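Local coordinates for protein malonyl CoA-ACP transacylase (Xanthomonas oryzae pv. oryzae, PDB 3K89) that probably transfers the malonyl group from malonyl-CoA to holo acyl carrier protein, giving malonyl-ACP and free CoA, at residues Thr61-Pro66 with Leu115-Gly120; Leu95-Ala100 with Gln247-Gln252; Gln30-Phe35 with Asp45-Ser50. All coordinates share one frame; numbering follows the deposited sequence.

Contact 1: Thr61-Pro66 with Leu115-Gly120; sequences TEYTQP and LVRLRG
Arg117 grips Glu62 side-on, NE and NH2 both closing on the single oxygen OE2, which Gln121 NE2 bonds as a third donor. Arg117 NE lies 2.8 Å from Glu62 OE2, in the guanidinium plane and on the anti lone pair, while Arg117 NH2 reaches the same OE2 at 3.0 Å from the syn side, out of the carboxylate plane. A bend at chi2 (105°) turns the end of Arg117 toward Glu62. Tyr63 CE1 lies over one face of the guanidinium, 3.5 Å from Arg117 NH2, so the arginine is held at its edge and on its flat side. At the other end, Arg119 NH1 donates to Gln65 OE1 over 2.8 Å, the donor standing 61° out of the carbonyl plane. Gln65 suits this place because its amide works both ways: NE2 gives an almost straight bond (174°) to Thr61 OG1, one turn back, which fixes the rotation of the amide and leaves OE1 facing the arginine. Gln13 bonds Thr61 OG1, and Arg119 NH2 continues to Ser94 OG, of the predicted active-site serine. Between the two polar ends Glu62 CA lies 3.8 Å from Gly120 CA, since Gly120 has no side chain. Val116 CG2 packs against Pro66. The segments 61-66 and 115-120, on helices 61-81 and 109-126, run roughly antiparallel, axes 7.3 Å apart, with helix 95-103 packed against Gln65, Val116 and Arg119.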
ATOM      1  N   THR A  61       8.412  -2.623   9.416  1.00 14.93           N
ATOM      2  CA  THR A  61       7.629  -3.100   8.271  1.00 14.00           C
ATOM      3  C   THR A  61       7.203  -4.584   8.291  1.00 13.63           C
ATOM      4  O   THR A  61       6.117  -4.913   7.805  1.00 13.35           O
ATOM      5  CB  THR A  61       8.294  -2.683   6.933  1.00 13.90           C
ATOM      6  OG1 THR A  61       7.310  -2.663   5.890  1.00 13.44           O
ATOM      7  CG2 THR A  61       9.450  -3.609   6.550  1.00 14.36           C
ATOM      8  N   GLU A  62       8.010  -5.476   8.869  1.00 12.68           N
ATOM      9  CA  GLU A  62       7.592  -6.887   8.955  1.00 12.79           C
ATOM     10  C   GLU A  62       6.325  -7.050   9.808  1.00 12.07           C
ATOM     11  O   GLU A  62       5.593  -8.033   9.630  1.00 12.12           O
ATOM     12  CB  GLU A  62       8.709  -7.801   9.495  1.00 13.16           C
ATOM     13  CG  GLU A  62       9.011  -7.670  10.978  1.00 15.64           C
ATOM     14  CD  GLU A  62       9.820  -8.859  11.484  1.00 17.75           C
ATOM     15  OE1 GLU A  62      11.031  -8.672  11.735  1.00 19.01           O
ATOM     16  OE2 GLU A  62       9.285  -9.983  11.582  1.00 17.28           O
ATOM     17  N   TYR A  63       6.095  -6.116  10.735  1.00 11.89           N
ATOM     18  CA  TYR A  63       4.867  -6.085  11.527  1.00 11.96           C
ATOM     19  C   TYR A  63       3.812  -5.162  10.946  1.00 12.31           C
ATOM     20  O   TYR A  63       2.632  -5.500  10.970  1.00 11.84           O
ATOM     21  CB  TYR A  63       5.152  -5.714  12.994  1.00 11.85           C
ATOM     22  CG  TYR A  63       6.163  -6.654  13.622  1.00 13.87           C
ATOM     23  CD1 TYR A  63       5.827  -7.987  13.891  1.00 17.07           C
ATOM     24  CD2 TYR A  63       7.462  -6.230  13.893  1.00 16.88           C
ATOM     25  CE1 TYR A  63       6.754  -8.879  14.435  1.00 17.80           C
ATOM     26  CE2 TYR A  63       8.406  -7.125  14.442  1.00 17.88           C
ATOM     27  CZ  TYR A  63       8.031  -8.440  14.702  1.00 19.71           C
ATOM     28  OH  TYR A  63       8.919  -9.334  15.238  1.00 22.34           O
ATOM     29  N   THR A  64       4.221  -3.997  10.449  1.00 12.02           N
ATOM     30  CA  THR A  64       3.241  -3.061   9.882  1.00 12.11           C
ATOM     31  C   THR A  64       2.442  -3.729   8.782  1.00 11.35           C
ATOM     32  O   THR A  64       1.232  -3.512   8.676  1.00 11.56           O
ATOM     33  CB  THR A  64       3.908  -1.825   9.260  1.00 12.38           C
ATOM     34  OG1 THR A  64       5.003  -1.425  10.088  1.00 13.50           O
ATOM     35  CG2 THR A  64       2.920  -0.688   9.129  1.00 14.11           C
ATOM     36  N   GLN A  65       3.130  -4.506   7.953  1.00 10.29           N
ATOM     37  CA  GLN A  65       2.503  -5.083   6.756  1.00  9.54           C
ATOM     38  C   GLN A  65       1.350  -6.043   7.103  1.00  9.96           C
ATOM     39  O   GLN A  65       0.243  -5.815   6.652  1.00  9.18           O
ATOM     40  CB  GLN A  65       3.544  -5.736   5.840  1.00  9.89           C
ATOM     41  CG  GLN A  65       4.402  -4.680   5.125  1.00  9.77           C
ATOM     42  CD  GLN A  65       5.295  -5.296   4.087  1.00  9.79           C
ATOM     43  OE1 GLN A  65       4.874  -6.158   3.299  1.00 10.25           O
ATOM     44  NE2 GLN A  65       6.547  -4.844   4.055  1.00 11.50           N
ATOM     45  N   PRO A  66       1.591  -7.083   7.929  1.00  9.85           N
ATOM     46  CA  PRO A  66       0.418  -7.915   8.290  1.00 10.02           C
ATOM     47  C   PRO A  66      -0.645  -7.169   9.103  1.00 10.00           C
ATOM     48  O   PRO A  66      -1.845  -7.461   8.993  1.00  9.41           O
ATOM     49  CB  PRO A  66       1.034  -9.063   9.112  1.00  9.72           C
ATOM     50  CG  PRO A  66       2.372  -8.503   9.632  1.00 10.35           C
ATOM     51  CD  PRO A  66       2.847  -7.593   8.517  1.00 10.74           C
ATOM     52  N   LEU A 115       2.422 -14.183   4.196  1.00 11.09           N
ATOM     53  CA  LEU A 115       3.231 -13.749   3.081  1.00 10.88           C
ATOM     54  C   LEU A 115       3.815 -12.347   3.289  1.00 11.18           C
ATOM     55  O   LEU A 115       4.966 -12.107   2.954  1.00 12.09           O
ATOM     56  CB  LEU A 115       2.414 -13.803   1.789  1.00 10.66           C
ATOM     57  CG  LEU A 115       3.129 -13.408   0.490  1.00 11.97           C
ATOM     58  CD1 LEU A 115       4.360 -14.277   0.231  1.00 12.43           C
ATOM     59  CD2 LEU A 115       2.157 -13.466  -0.693  1.00 12.67           C
ATOM     60  N   VAL A 116       3.012 -11.425   3.808  1.00 10.76           N
ATOM     61  CA  VAL A 116       3.513 -10.057   3.970  1.00 10.76           C
ATOM     62  C   VAL A 116       4.399  -9.885   5.200  1.00 11.18           C
ATOM     63  O   VAL A 116       5.244  -8.987   5.221  1.00 11.52           O
ATOM     64  CB  VAL A 116       2.408  -8.980   3.868  1.00 10.32           C
ATOM     65  CG1 VAL A 116       1.662  -9.114   2.530  1.00 11.27           C
ATOM     66  CG2 VAL A 116       1.449  -9.055   5.077  1.00 10.08           C
ATOM     67  N   ARG A 117       4.233 -10.741   6.213  1.00 11.61           N
ATOM     68  CA  ARG A 117       5.250 -10.805   7.273  1.00 12.60           C
ATOM     69  C   ARG A 117       6.604 -11.190   6.644  1.00 12.61           C
ATOM     70  O   ARG A 117       7.626 -10.537   6.921  1.00 12.90           O
ATOM     71  CB  ARG A 117       4.850 -11.791   8.382  1.00 12.90           C
ATOM     72  CG  ARG A 117       5.955 -11.999   9.450  1.00 15.86           C
ATOM     73  CD  ARG A 117       5.638 -11.292  10.734  1.00 19.27           C
ATOM     74  NE  ARG A 117       6.775 -11.272  11.669  1.00 20.34           N
ATOM     75  CZ  ARG A 117       6.963 -12.131  12.674  1.00 19.52           C
ATOM     76  NH1 ARG A 117       6.104 -13.117  12.906  1.00 20.93           N
ATOM     77  NH2 ARG A 117       8.038 -11.995  13.458  1.00 20.52           N
ATOM     78  N   LEU A 118       6.599 -12.206   5.779  1.00 12.26           N
ATOM     79  CA  LEU A 118       7.814 -12.612   5.055  1.00 12.46           C
ATOM     80  C   LEU A 118       8.312 -11.487   4.159  1.00 12.56           C
ATOM     81  O   LEU A 118       9.508 -11.184   4.147  1.00 12.49           O
ATOM     82  CB  LEU A 118       7.600 -13.880   4.231  1.00 13.06           C
ATOM     83  CG  LEU A 118       7.362 -15.182   4.990  1.00 15.05           C
ATOM     84  CD1 LEU A 118       7.193 -16.312   3.990  1.00 15.81           C
ATOM     85  CD2 LEU A 118       8.509 -15.480   5.968  1.00 16.73           C
ATOM     86  N   ARG A 119       7.393 -10.841   3.432  1.00 11.51           N
ATOM     87  CA  ARG A 119       7.776  -9.722   2.561  1.00 11.00           C
ATOM     88  C   ARG A 119       8.537  -8.642   3.340  1.00 11.35           C
ATOM     89  O   ARG A 119       9.631  -8.220   2.928  1.00 11.93           O
ATOM     90  CB  ARG A 119       6.523  -9.125   1.876  1.00 10.54           C
ATOM     91  CG  ARG A 119       6.795  -7.969   0.891  1.00 10.42           C
ATOM     92  CD  ARG A 119       5.480  -7.616   0.189  1.00  9.84           C
ATOM     93  NE  ARG A 119       5.575  -6.484  -0.747  1.00  8.52           N
ATOM     94  CZ  ARG A 119       5.405  -5.202  -0.416  1.00  8.55           C
ATOM     95  NH1 ARG A 119       5.199  -4.859   0.851  1.00  8.89           N
ATOM     96  NH2 ARG A 119       5.449  -4.250  -1.362  1.00  9.97           N
ATOM     97  N   GLY A 120       7.997  -8.228   4.480  1.00 10.86           N
ATOM     98  CA  GLY A 120       8.655  -7.259   5.348  1.00 11.61           C
ATOM     99  C   GLY A 120      10.004  -7.747   5.840  1.00 12.53           C
ATOM    100  O   GLY A 120      10.955  -6.986   5.842  1.00 13.22           O
TER

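Contact 2: Leu95-Ala100 with Gln247-Gln252; sequences LGEYTA and QALVEQ
The helix that follows the predicted nucleophile Ser94, in what looks like a nucleophile elbow, faces helix 242-254 through Glu97 and Tyr98. Leu249 pushes CD2 over one face of the Tyr98 ring, a CH-pi contact 4.0 Å from the ring centroid, and the same methyl lies 3.4 Å from Glu97 OE2. Leucine fits because its two methyls let CD2 cover the ring face while CD1 reaches Tyr98 CE2. Gln252 comes at Glu97 from the opposite direction: NE2 makes a weak bond of 3.2 Å to Glu97 OE1, carboxylate and amide planes turned 65° apart. Glu97 extends across the gap, CG anti to the backbone N (chi1 -173°), which carries its carboxylate to the facing helix.

With the segment axes 11.4 Å apart, two waters complete the interface. One donates to Glu97 OE2 and Ala248 O. The other, in the plane of the tyrosine ring, accepts from Tyr98 OH and donates to Leu249 O and Gln252 OE1, each at 2.7 Å. Stronger partners lie outside: Asn233 N binds Glu97 OE1 and Arg119 NH2 binds Gln252 OE1. The carboxylate of Glu97, the Tyr98 hydroxyl and the Gln252 amide all have polar partners in this buried place. Gln252 NE2 also donates to Ser94 O, tying the contact to the chain there, and the backbone O of Gln252, accepting from ND1 of the predicted catalytic His203, probably orients that imidazole.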
ATOM      1  N   LEU A  95       2.042  -2.658  -0.004  1.00  7.85           N
ATOM      2  CA  LEU A  95       1.397  -3.672   0.833  1.00  8.19           C
ATOM      3  C   LEU A  95      -0.087  -3.796   0.473  1.00  8.58           C
ATOM      4  O   LEU A  95      -0.637  -4.906   0.453  1.00  8.95           O
ATOM      5  CB  LEU A  95       1.582  -3.308   2.329  1.00  8.40           C
ATOM      6  CG  LEU A  95       0.919  -4.160   3.430  1.00  8.14           C
ATOM      7  CD1 LEU A  95      -0.587  -3.870   3.605  1.00  9.89           C
ATOM      8  CD2 LEU A  95       1.132  -5.650   3.183  1.00  8.97           C
ATOM      9  N   GLY A  96      -0.740  -2.663   0.189  1.00  8.70           N
ATOM     10  CA  GLY A  96      -2.179  -2.681  -0.090  1.00  8.51           C
ATOM     11  C   GLY A  96      -2.585  -3.540  -1.270  1.00  8.03           C
ATOM     12  O   GLY A  96      -3.728  -3.978  -1.348  1.00  8.02           O
ATOM     13  N   GLU A  97      -1.677  -3.757  -2.206  1.00  7.97           N
ATOM     14  CA  GLU A  97      -1.962  -4.652  -3.331  1.00  8.15           C
ATOM     15  C   GLU A  97      -2.224  -6.077  -2.823  1.00  8.59           C
ATOM     16  O   GLU A  97      -3.039  -6.822  -3.387  1.00  9.24           O
ATOM     17  CB  GLU A  97      -0.781  -4.611  -4.299  1.00  7.36           C
ATOM     18  CG  GLU A  97      -0.966  -5.354  -5.614  1.00  9.54           C
ATOM     19  CD  GLU A  97      -0.015  -4.818  -6.665  1.00  9.70           C
ATOM     20  OE1 GLU A  97       0.094  -3.580  -6.784  1.00 10.53           O
ATOM     21  OE2 GLU A  97       0.624  -5.625  -7.376  1.00 10.28           O
ATOM     22  N   TYR A  98      -1.525  -6.468  -1.756  1.00  8.37           N
ATOM     23  CA  TYR A  98      -1.777  -7.786  -1.164  1.00  8.83           C
ATOM     24  C   TYR A  98      -3.123  -7.832  -0.459  1.00  9.19           C
ATOM     25  O   TYR A  98      -3.861  -8.822  -0.550  1.00  9.10           O
ATOM     26  CB  TYR A  98      -0.639  -8.112  -0.180  1.00  9.06           C
ATOM     27  CG  TYR A  98       0.670  -8.352  -0.902  1.00  9.51           C
ATOM     28  CD1 TYR A  98       1.511  -7.284  -1.275  1.00  8.24           C
ATOM     29  CD2 TYR A  98       1.089  -9.653  -1.169  1.00  8.36           C
ATOM     30  CE1 TYR A  98       2.700  -7.509  -1.961  1.00  9.67           C
ATOM     31  CE2 TYR A  98       2.273  -9.893  -1.837  1.00  8.89           C
ATOM     32  CZ  TYR A  98       3.072  -8.823  -2.224  1.00  9.28           C
ATOM     33  OH  TYR A  98       4.236  -9.088  -2.883  1.00 10.11           O
ATOM     34  N   THR A  99      -3.454  -6.748   0.233  1.00  9.04           N
ATOM     35  CA  THR A  99      -4.774  -6.642   0.846  1.00  9.26           C
ATOM     36  C   THR A  99      -5.848  -6.803  -0.236  1.00  9.03           C
ATOM     37  O   THR A  99      -6.828  -7.522  -0.019  1.00 10.24           O
ATOM     38  CB  THR A  99      -4.923  -5.305   1.571  1.00  8.71           C
ATOM     39  OG1 THR A  99      -3.718  -5.040   2.325  1.00  8.26           O
ATOM     40  CG2 THR A  99      -6.110  -5.356   2.525  1.00  9.39           C
ATOM     41  N   ALA A 100      -5.655  -6.154  -1.385  1.00  9.59           N
ATOM     42  CA  ALA A 100      -6.597  -6.247  -2.517  1.00  9.54           C
ATOM     43  C   ALA A 100      -6.742  -7.690  -3.000  1.00  9.93           C
ATOM     44  O   ALA A 100      -7.855  -8.146  -3.283  1.00  9.42           O
ATOM     45  CB  ALA A 100      -6.159  -5.348  -3.640  1.00  9.30           C
ATOM     46  N   GLN A 247       4.258 -12.593 -10.880  1.00 11.90           N
ATOM     47  CA  GLN A 247       5.384 -11.889 -11.496  1.00 12.37           C
ATOM     48  C   GLN A 247       5.269 -10.375 -11.279  1.00 11.70           C
ATOM     49  O   GLN A 247       6.266  -9.701 -11.014  1.00 11.92           O
ATOM     50  CB  GLN A 247       5.498 -12.210 -12.998  1.00 12.24           C
ATOM     51  CG  GLN A 247       6.685 -11.527 -13.730  1.00 15.45           C
ATOM     52  CD  GLN A 247       8.055 -11.824 -13.127  1.00 19.72           C
ATOM     53  OE1 GLN A 247       8.254 -12.833 -12.450  1.00 23.11           O
ATOM     54  NE2 GLN A 247       9.009 -10.931 -13.373  1.00 23.20           N
ATOM     55  N   ALA A 248       4.044  -9.852 -11.368  1.00 11.21           N
ATOM     56  CA  ALA A 248       3.824  -8.434 -11.134  1.00 11.17           C
ATOM     57  C   ALA A 248       4.088  -8.048  -9.689  1.00 10.68           C
ATOM     58  O   ALA A 248       4.488  -6.907  -9.436  1.00 10.85           O
ATOM     59  CB  ALA A 248       2.403  -8.018 -11.543  1.00 10.78           C
ATOM     60  N   LEU A 249       3.875  -8.980  -8.745  1.00 10.50           N
ATOM     61  CA  LEU A 249       4.228  -8.752  -7.343  1.00 10.04           C
ATOM     62  C   LEU A 249       5.737  -8.808  -7.093  1.00  9.87           C
ATOM     63  O   LEU A 249       6.267  -8.049  -6.269  1.00 10.16           O
ATOM     64  CB  LEU A 249       3.533  -9.757  -6.413  1.00  9.63           C
ATOM     65  CG  LEU A 249       2.015  -9.600  -6.340  1.00 10.16           C
ATOM     66  CD1 LEU A 249       1.418 -10.841  -5.696  1.00 10.72           C
ATOM     67  CD2 LEU A 249       1.598  -8.333  -5.535  1.00 10.36           C
ATOM     68  N   VAL A 250       6.425  -9.696  -7.804  1.00 10.06           N
ATOM     69  CA  VAL A 250       7.889  -9.744  -7.712  1.00 10.69           C
ATOM     70  C   VAL A 250       8.467  -8.411  -8.230  1.00 10.60           C
ATOM     71  O   VAL A 250       9.258  -7.744  -7.542  1.00  9.75           O
ATOM     72  CB  VAL A 250       8.462 -10.942  -8.493  1.00 10.78           C
ATOM     73  CG1 VAL A 250      10.006 -10.811  -8.630  1.00 11.84           C
ATOM     74  CG2 VAL A 250       8.107 -12.241  -7.776  1.00 11.38           C
ATOM     75  N   GLU A 251       8.064  -8.025  -9.439  1.00 10.47           N
ATOM     76  CA  GLU A 251       8.503  -6.771 -10.038  1.00 11.25           C
ATOM     77  C   GLU A 251       8.107  -5.568  -9.203  1.00 11.13           C
ATOM     78  O   GLU A 251       8.879  -4.608  -9.116  1.00 10.82           O
ATOM     79  CB  GLU A 251       7.943  -6.627 -11.443  1.00 12.09           C
ATOM     80  CG  GLU A 251       8.493  -7.655 -12.398  1.00 13.64           C
ATOM     81  CD  GLU A 251       7.762  -7.618 -13.738  1.00 18.50           C
ATOM     82  OE1 GLU A 251       6.817  -6.815 -13.909  1.00 24.45           O
ATOM     83  OE2 GLU A 251       8.120  -8.415 -14.613  1.00 22.59           O
ATOM     84  N   GLN A 252       6.914  -5.609  -8.594  1.00 10.26           N
ATOM     85  CA  GLN A 252       6.463  -4.525  -7.722  1.00  9.86           C
ATOM     86  C   GLN A 252       7.530  -4.129  -6.704  1.00 10.50           C
ATOM     87  O   GLN A 252       7.691  -2.944  -6.407  1.00 11.29           O
ATOM     88  CB  GLN A 252       5.184  -4.933  -6.963  1.00  9.06           C
ATOM     89  CG  GLN A 252       4.473  -3.754  -6.312  1.00  9.10           C
ATOM     90  CD  GLN A 252       3.879  -4.087  -4.963  1.00  9.64           C
ATOM     91  OE1 GLN A 252       4.574  -4.605  -4.084  1.00 11.07           O
ATOM     92  NE2 GLN A 252       2.591  -3.771  -4.768  1.00  8.19           N
TER
HETATM   93  O   HOH W   1       2.552  -4.741  -9.165  1.00 10.20           O
HETATM   94  O   HOH W   2       5.770  -7.013  -3.779  1.00  9.71           O

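Contact 3: Gln30-Phe35 with Asp45-Ser50; sequences QIRETF and DLWALS
The indole of Trp47 presents its edge to the face of Phe35 and carries Arg32 over a face of its own; Phe35 CD2 lies in plane at the indole edge, and Ile31 O in plane at the edge of the Phe35 ring. Trp47 CE3 stands over the centre of the Phe35 ring, 3.6 Å from Phe35 CD1, in an edge-to-face pair with the six-membered ring, centroids 4.8 Å apart and planes at 71°. Arg32 lies over the five-membered ring of Trp47: its CG is 3.5 Å from that ring's centroid and close to the normal, a CH-pi contact made by the aliphatic part of the chain. A bend at chi3 (77°) then turns the guanidinium back nearly parallel to the indole, 16° between planes, with NE above the pyrrole side. Arginine is apt at this exposed margin, since its methylenes can cover an aromatic face while its charged end stays at the surface. Trp47 swings its CG to the side away from its own N, and the breadth of the indole lets it meet Phe35, Arg32 and Ile31 together. Ile31 CG2 comes obliquely to the indole, 4.1 Å from Trp47 CZ3. Phe35 also packs by CD2 on Leu46 CB at 3.8 Å. The second helix is capped by Asp45, whose OD1 accepts from Ala48 N at 3.0 Å.

This is plain packing away from the predicted active site. Helices 30-42 and 46-52, linked by a short turn, cross steeply here. Ser25 of helix 22-27 touches Arg32 and Trp47, while Ala70 of helix 61-81 lies against Phe35.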
ATOM      1  N   GLN A  30     -16.773  -8.616  14.315  1.00 16.51           N
ATOM      2  CA  GLN A  30     -16.033  -9.201  13.182  1.00 17.02           C
ATOM      3  C   GLN A  30     -14.594  -8.649  13.096  1.00 15.94           C
ATOM      4  O   GLN A  30     -13.693  -9.371  12.712  1.00 16.24           O
ATOM      5  CB  GLN A  30     -16.800  -9.039  11.843  1.00 17.27           C
ATOM      6  CG  GLN A  30     -15.980  -9.373  10.551  1.00 20.56           C
ATOM      7  CD  GLN A  30     -15.248  -8.143   9.973  1.00 21.62           C
ATOM      8  OE1 GLN A  30     -15.872  -7.147   9.613  1.00 26.35           O
ATOM      9  NE2 GLN A  30     -13.937  -8.216   9.890  1.00 17.60           N
ATOM     10  N   ILE A  31     -14.369  -7.391  13.471  1.00 15.09           N
ATOM     11  CA  ILE A  31     -13.040  -6.793  13.306  1.00 14.60           C
ATOM     12  C   ILE A  31     -11.925  -7.544  14.051  1.00 14.14           C
ATOM     13  O   ILE A  31     -10.943  -7.976  13.449  1.00 13.35           O
ATOM     14  CB  ILE A  31     -13.028  -5.277  13.606  1.00 15.14           C
ATOM     15  CG1 ILE A  31     -13.945  -4.576  12.588  1.00 15.88           C
ATOM     16  CG2 ILE A  31     -11.584  -4.737  13.522  1.00 13.57           C
ATOM     17  CD1 ILE A  31     -14.030  -3.110  12.744  1.00 19.01           C
ATOM     18  N   ARG A  32     -12.084  -7.736  15.350  1.00 13.36           N
ATOM     19  CA  ARG A  32     -11.069  -8.470  16.107  1.00 13.41           C
ATOM     20  C   ARG A  32     -10.976  -9.945  15.692  1.00 13.73           C
ATOM     21  O   ARG A  32      -9.911 -10.563  15.802  1.00 13.05           O
ATOM     22  CB  ARG A  32     -11.329  -8.347  17.607  1.00 14.36           C
ATOM     23  CG  ARG A  32     -10.883  -7.002  18.155  1.00 16.51           C
ATOM     24  CD  ARG A  32     -11.346  -6.787  19.568  1.00 21.82           C
ATOM     25  NE  ARG A  32     -10.534  -7.546  20.512  1.00 25.98           N
ATOM     26  CZ  ARG A  32     -10.632  -7.435  21.834  1.00 30.12           C
ATOM     27  NH1 ARG A  32     -11.513  -6.603  22.367  1.00 32.60           N
ATOM     28  NH2 ARG A  32      -9.848  -8.157  22.619  1.00 31.89           N
ATOM     29  N   GLU A  33     -12.084 -10.507  15.208  1.00 12.54           N
ATOM     30  CA  GLU A  33     -12.074 -11.876  14.699  1.00 12.56           C
ATOM     31  C   GLU A  33     -11.172 -11.977  13.455  1.00 12.50           C
ATOM     32  O   GLU A  33     -10.401 -12.934  13.315  1.00 11.86           O
ATOM     33  CB  GLU A  33     -13.491 -12.359  14.389  1.00 12.92           C
ATOM     34  CG  GLU A  33     -14.325 -12.559  15.634  1.00 14.29           C
ATOM     35  CD  GLU A  33     -15.800 -12.788  15.324  1.00 17.20           C
ATOM     36  OE1 GLU A  33     -16.195 -12.768  14.132  1.00 18.43           O
ATOM     37  OE2 GLU A  33     -16.572 -12.972  16.295  1.00 18.93           O
ATOM     38  N   THR A  34     -11.277 -10.979  12.573  1.00 12.06           N
ATOM     39  CA  THR A  34     -10.432 -10.912  11.380  1.00 11.86           C
ATOM     40  C   THR A  34      -8.960 -10.757  11.754  1.00 11.46           C
ATOM     41  O   THR A  34      -8.102 -11.421  11.163  1.00 10.57           O
ATOM     42  CB  THR A  34     -10.913  -9.773  10.466  1.00 12.08           C
ATOM     43  OG1 THR A  34     -12.228 -10.127  10.036  1.00 13.72           O
ATOM     44  CG2 THR A  34     -10.024  -9.621   9.242  1.00 12.76           C
ATOM     45  N   PHE A  35      -8.669  -9.897  12.727  1.00 11.25           N
ATOM     46  CA  PHE A  35      -7.282  -9.755  13.194  1.00 11.50           C
ATOM     47  C   PHE A  35      -6.750 -11.063  13.771  1.00 11.48           C
ATOM     48  O   PHE A  35      -5.606 -11.408  13.521  1.00 11.23           O
ATOM     49  CB  PHE A  35      -7.133  -8.633  14.222  1.00 10.83           C
ATOM     50  CG  PHE A  35      -6.885  -7.278  13.615  1.00 10.97           C
ATOM     51  CD1 PHE A  35      -7.933  -6.543  13.083  1.00 12.06           C
ATOM     52  CD2 PHE A  35      -5.608  -6.732  13.607  1.00 11.26           C
ATOM     53  CE1 PHE A  35      -7.711  -5.270  12.521  1.00 11.77           C
ATOM     54  CE2 PHE A  35      -5.356  -5.467  13.050  1.00 10.62           C
ATOM     55  CZ  PHE A  35      -6.421  -4.725  12.510  1.00 10.13           C
ATOM     56  N   ASP A  45       0.291 -11.461  17.492  1.00 15.44           N
ATOM     57  CA  ASP A  45      -1.039 -10.908  17.815  1.00 14.99           C
ATOM     58  C   ASP A  45      -1.125  -9.482  17.268  1.00 13.86           C
ATOM     59  O   ASP A  45      -0.674  -8.517  17.900  1.00 14.11           O
ATOM     60  CB  ASP A  45      -1.316 -10.928  19.334  1.00 15.53           C
ATOM     61  CG  ASP A  45      -2.761 -10.546  19.694  1.00 17.24           C
ATOM     62  OD1 ASP A  45      -3.454  -9.840  18.919  1.00 16.03           O
ATOM     63  OD2 ASP A  45      -3.214 -10.949  20.793  1.00 19.56           O
ATOM     64  N   LEU A  46      -1.697  -9.364  16.071  1.00 12.65           N
ATOM     65  CA  LEU A  46      -1.745  -8.074  15.379  1.00 12.81           C
ATOM     66  C   LEU A  46      -2.691  -7.060  16.023  1.00 12.59           C
ATOM     67  O   LEU A  46      -2.450  -5.851  15.950  1.00 12.41           O
ATOM     68  CB  LEU A  46      -2.134  -8.276  13.908  1.00 12.87           C
ATOM     69  CG  LEU A  46      -1.177  -9.170  13.135  1.00 11.88           C
ATOM     70  CD1 LEU A  46      -1.833  -9.721  11.849  1.00 10.10           C
ATOM     71  CD2 LEU A  46       0.115  -8.434  12.832  1.00 12.12           C
ATOM     72  N   TRP A  47      -3.773  -7.527  16.650  1.00 13.26           N
ATOM     73  CA  TRP A  47      -4.669  -6.599  17.325  1.00 13.48           C
ATOM     74  C   TRP A  47      -4.000  -6.012  18.570  1.00 13.52           C
ATOM     75  O   TRP A  47      -4.000  -4.800  18.754  1.00 13.08           O
ATOM     76  CB  TRP A  47      -6.021  -7.254  17.670  1.00 13.42           C
ATOM     77  CG  TRP A  47      -7.010  -6.261  18.209  1.00 14.47           C
ATOM     78  CD1 TRP A  47      -7.452  -6.168  19.509  1.00 16.47           C
ATOM     79  CD2 TRP A  47      -7.638  -5.187  17.497  1.00 15.69           C
ATOM     80  NE1 TRP A  47      -8.341  -5.130  19.630  1.00 16.18           N
ATOM     81  CE2 TRP A  47      -8.472  -4.504  18.420  1.00 15.88           C
ATOM     82  CE3 TRP A  47      -7.607  -4.753  16.163  1.00 15.31           C
ATOM     83  CZ2 TRP A  47      -9.266  -3.404  18.058  1.00 14.16           C
ATOM     84  CZ3 TRP A  47      -8.386  -3.640  15.801  1.00 15.03           C
ATOM     85  CH2 TRP A  47      -9.195  -2.974  16.755  1.00 14.18           C
ATOM     86  N   ALA A  48      -3.356  -6.865  19.364  1.00 13.97           N
ATOM     87  CA  ALA A  48      -2.664  -6.386  20.571  1.00 14.61           C
ATOM     88  C   ALA A  48      -1.576  -5.372  20.220  1.00 14.29           C
ATOM     89  O   ALA A  48      -1.459  -4.328  20.859  1.00 14.25           O
ATOM     90  CB  ALA A  48      -2.064  -7.542  21.340  1.00 14.31           C
ATOM     91  N   LEU A  49      -0.804  -5.687  19.183  1.00 14.78           N
ATOM     92  CA  LEU A  49       0.256  -4.806  18.699  1.00 14.66           C
ATOM     93  C   LEU A  49      -0.279  -3.461  18.199  1.00 15.07           C
ATOM     94  O   LEU A  49       0.254  -2.396  18.526  1.00 14.85           O
ATOM     95  CB  LEU A  49       1.059  -5.498  17.594  1.00 15.22           C
ATOM     96  CG  LEU A  49       2.198  -4.672  16.983  1.00 15.50           C
ATOM     97  CD1 LEU A  49       3.198  -4.242  18.066  1.00 16.93           C
ATOM     98  CD2 LEU A  49       2.900  -5.448  15.904  1.00 16.12           C
ATOM     99  N   SER A  50      -1.334  -3.519  17.389  1.00 14.35           N
ATOM    100  CA  SER A  50      -1.899  -2.327  16.776  1.00 15.78           C
ATOM    101  C   SER A  50      -2.627  -1.405  17.786  1.00 15.60           C
ATOM    102  O   SER A  50      -2.663  -0.198  17.597  1.00 15.31           O
ATOM    103  CB  SER A  50      -2.800  -2.739  15.605  1.00 16.16           C
ATOM    104  OG  SER A  50      -4.002  -3.263  16.107  1.00 21.16           O
TER

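In the fold
From the N terminus, contact 3 closes first; nine residues, mostly the rest of helix 30-42, separate its segments. Contact 1 follows in series: helix 61-81 leads through strand 86-92 of the parallel sheet and helix 95-103 before 115-120 returns to 61-66. Contact 2 crosses it, because 95-100 lies inside that loop while its partner 247-252 comes far later, after all but the last strand of the mixed sheet. Contacts 1 and 2 touch where Arg119 meets Gln252 and Tyr98, next to the predicted active-site residues. Contact 3 reaches contact 1 through Leu46 and Leu49, packed on Pro66 and Tyr63, but does not touch contact 2.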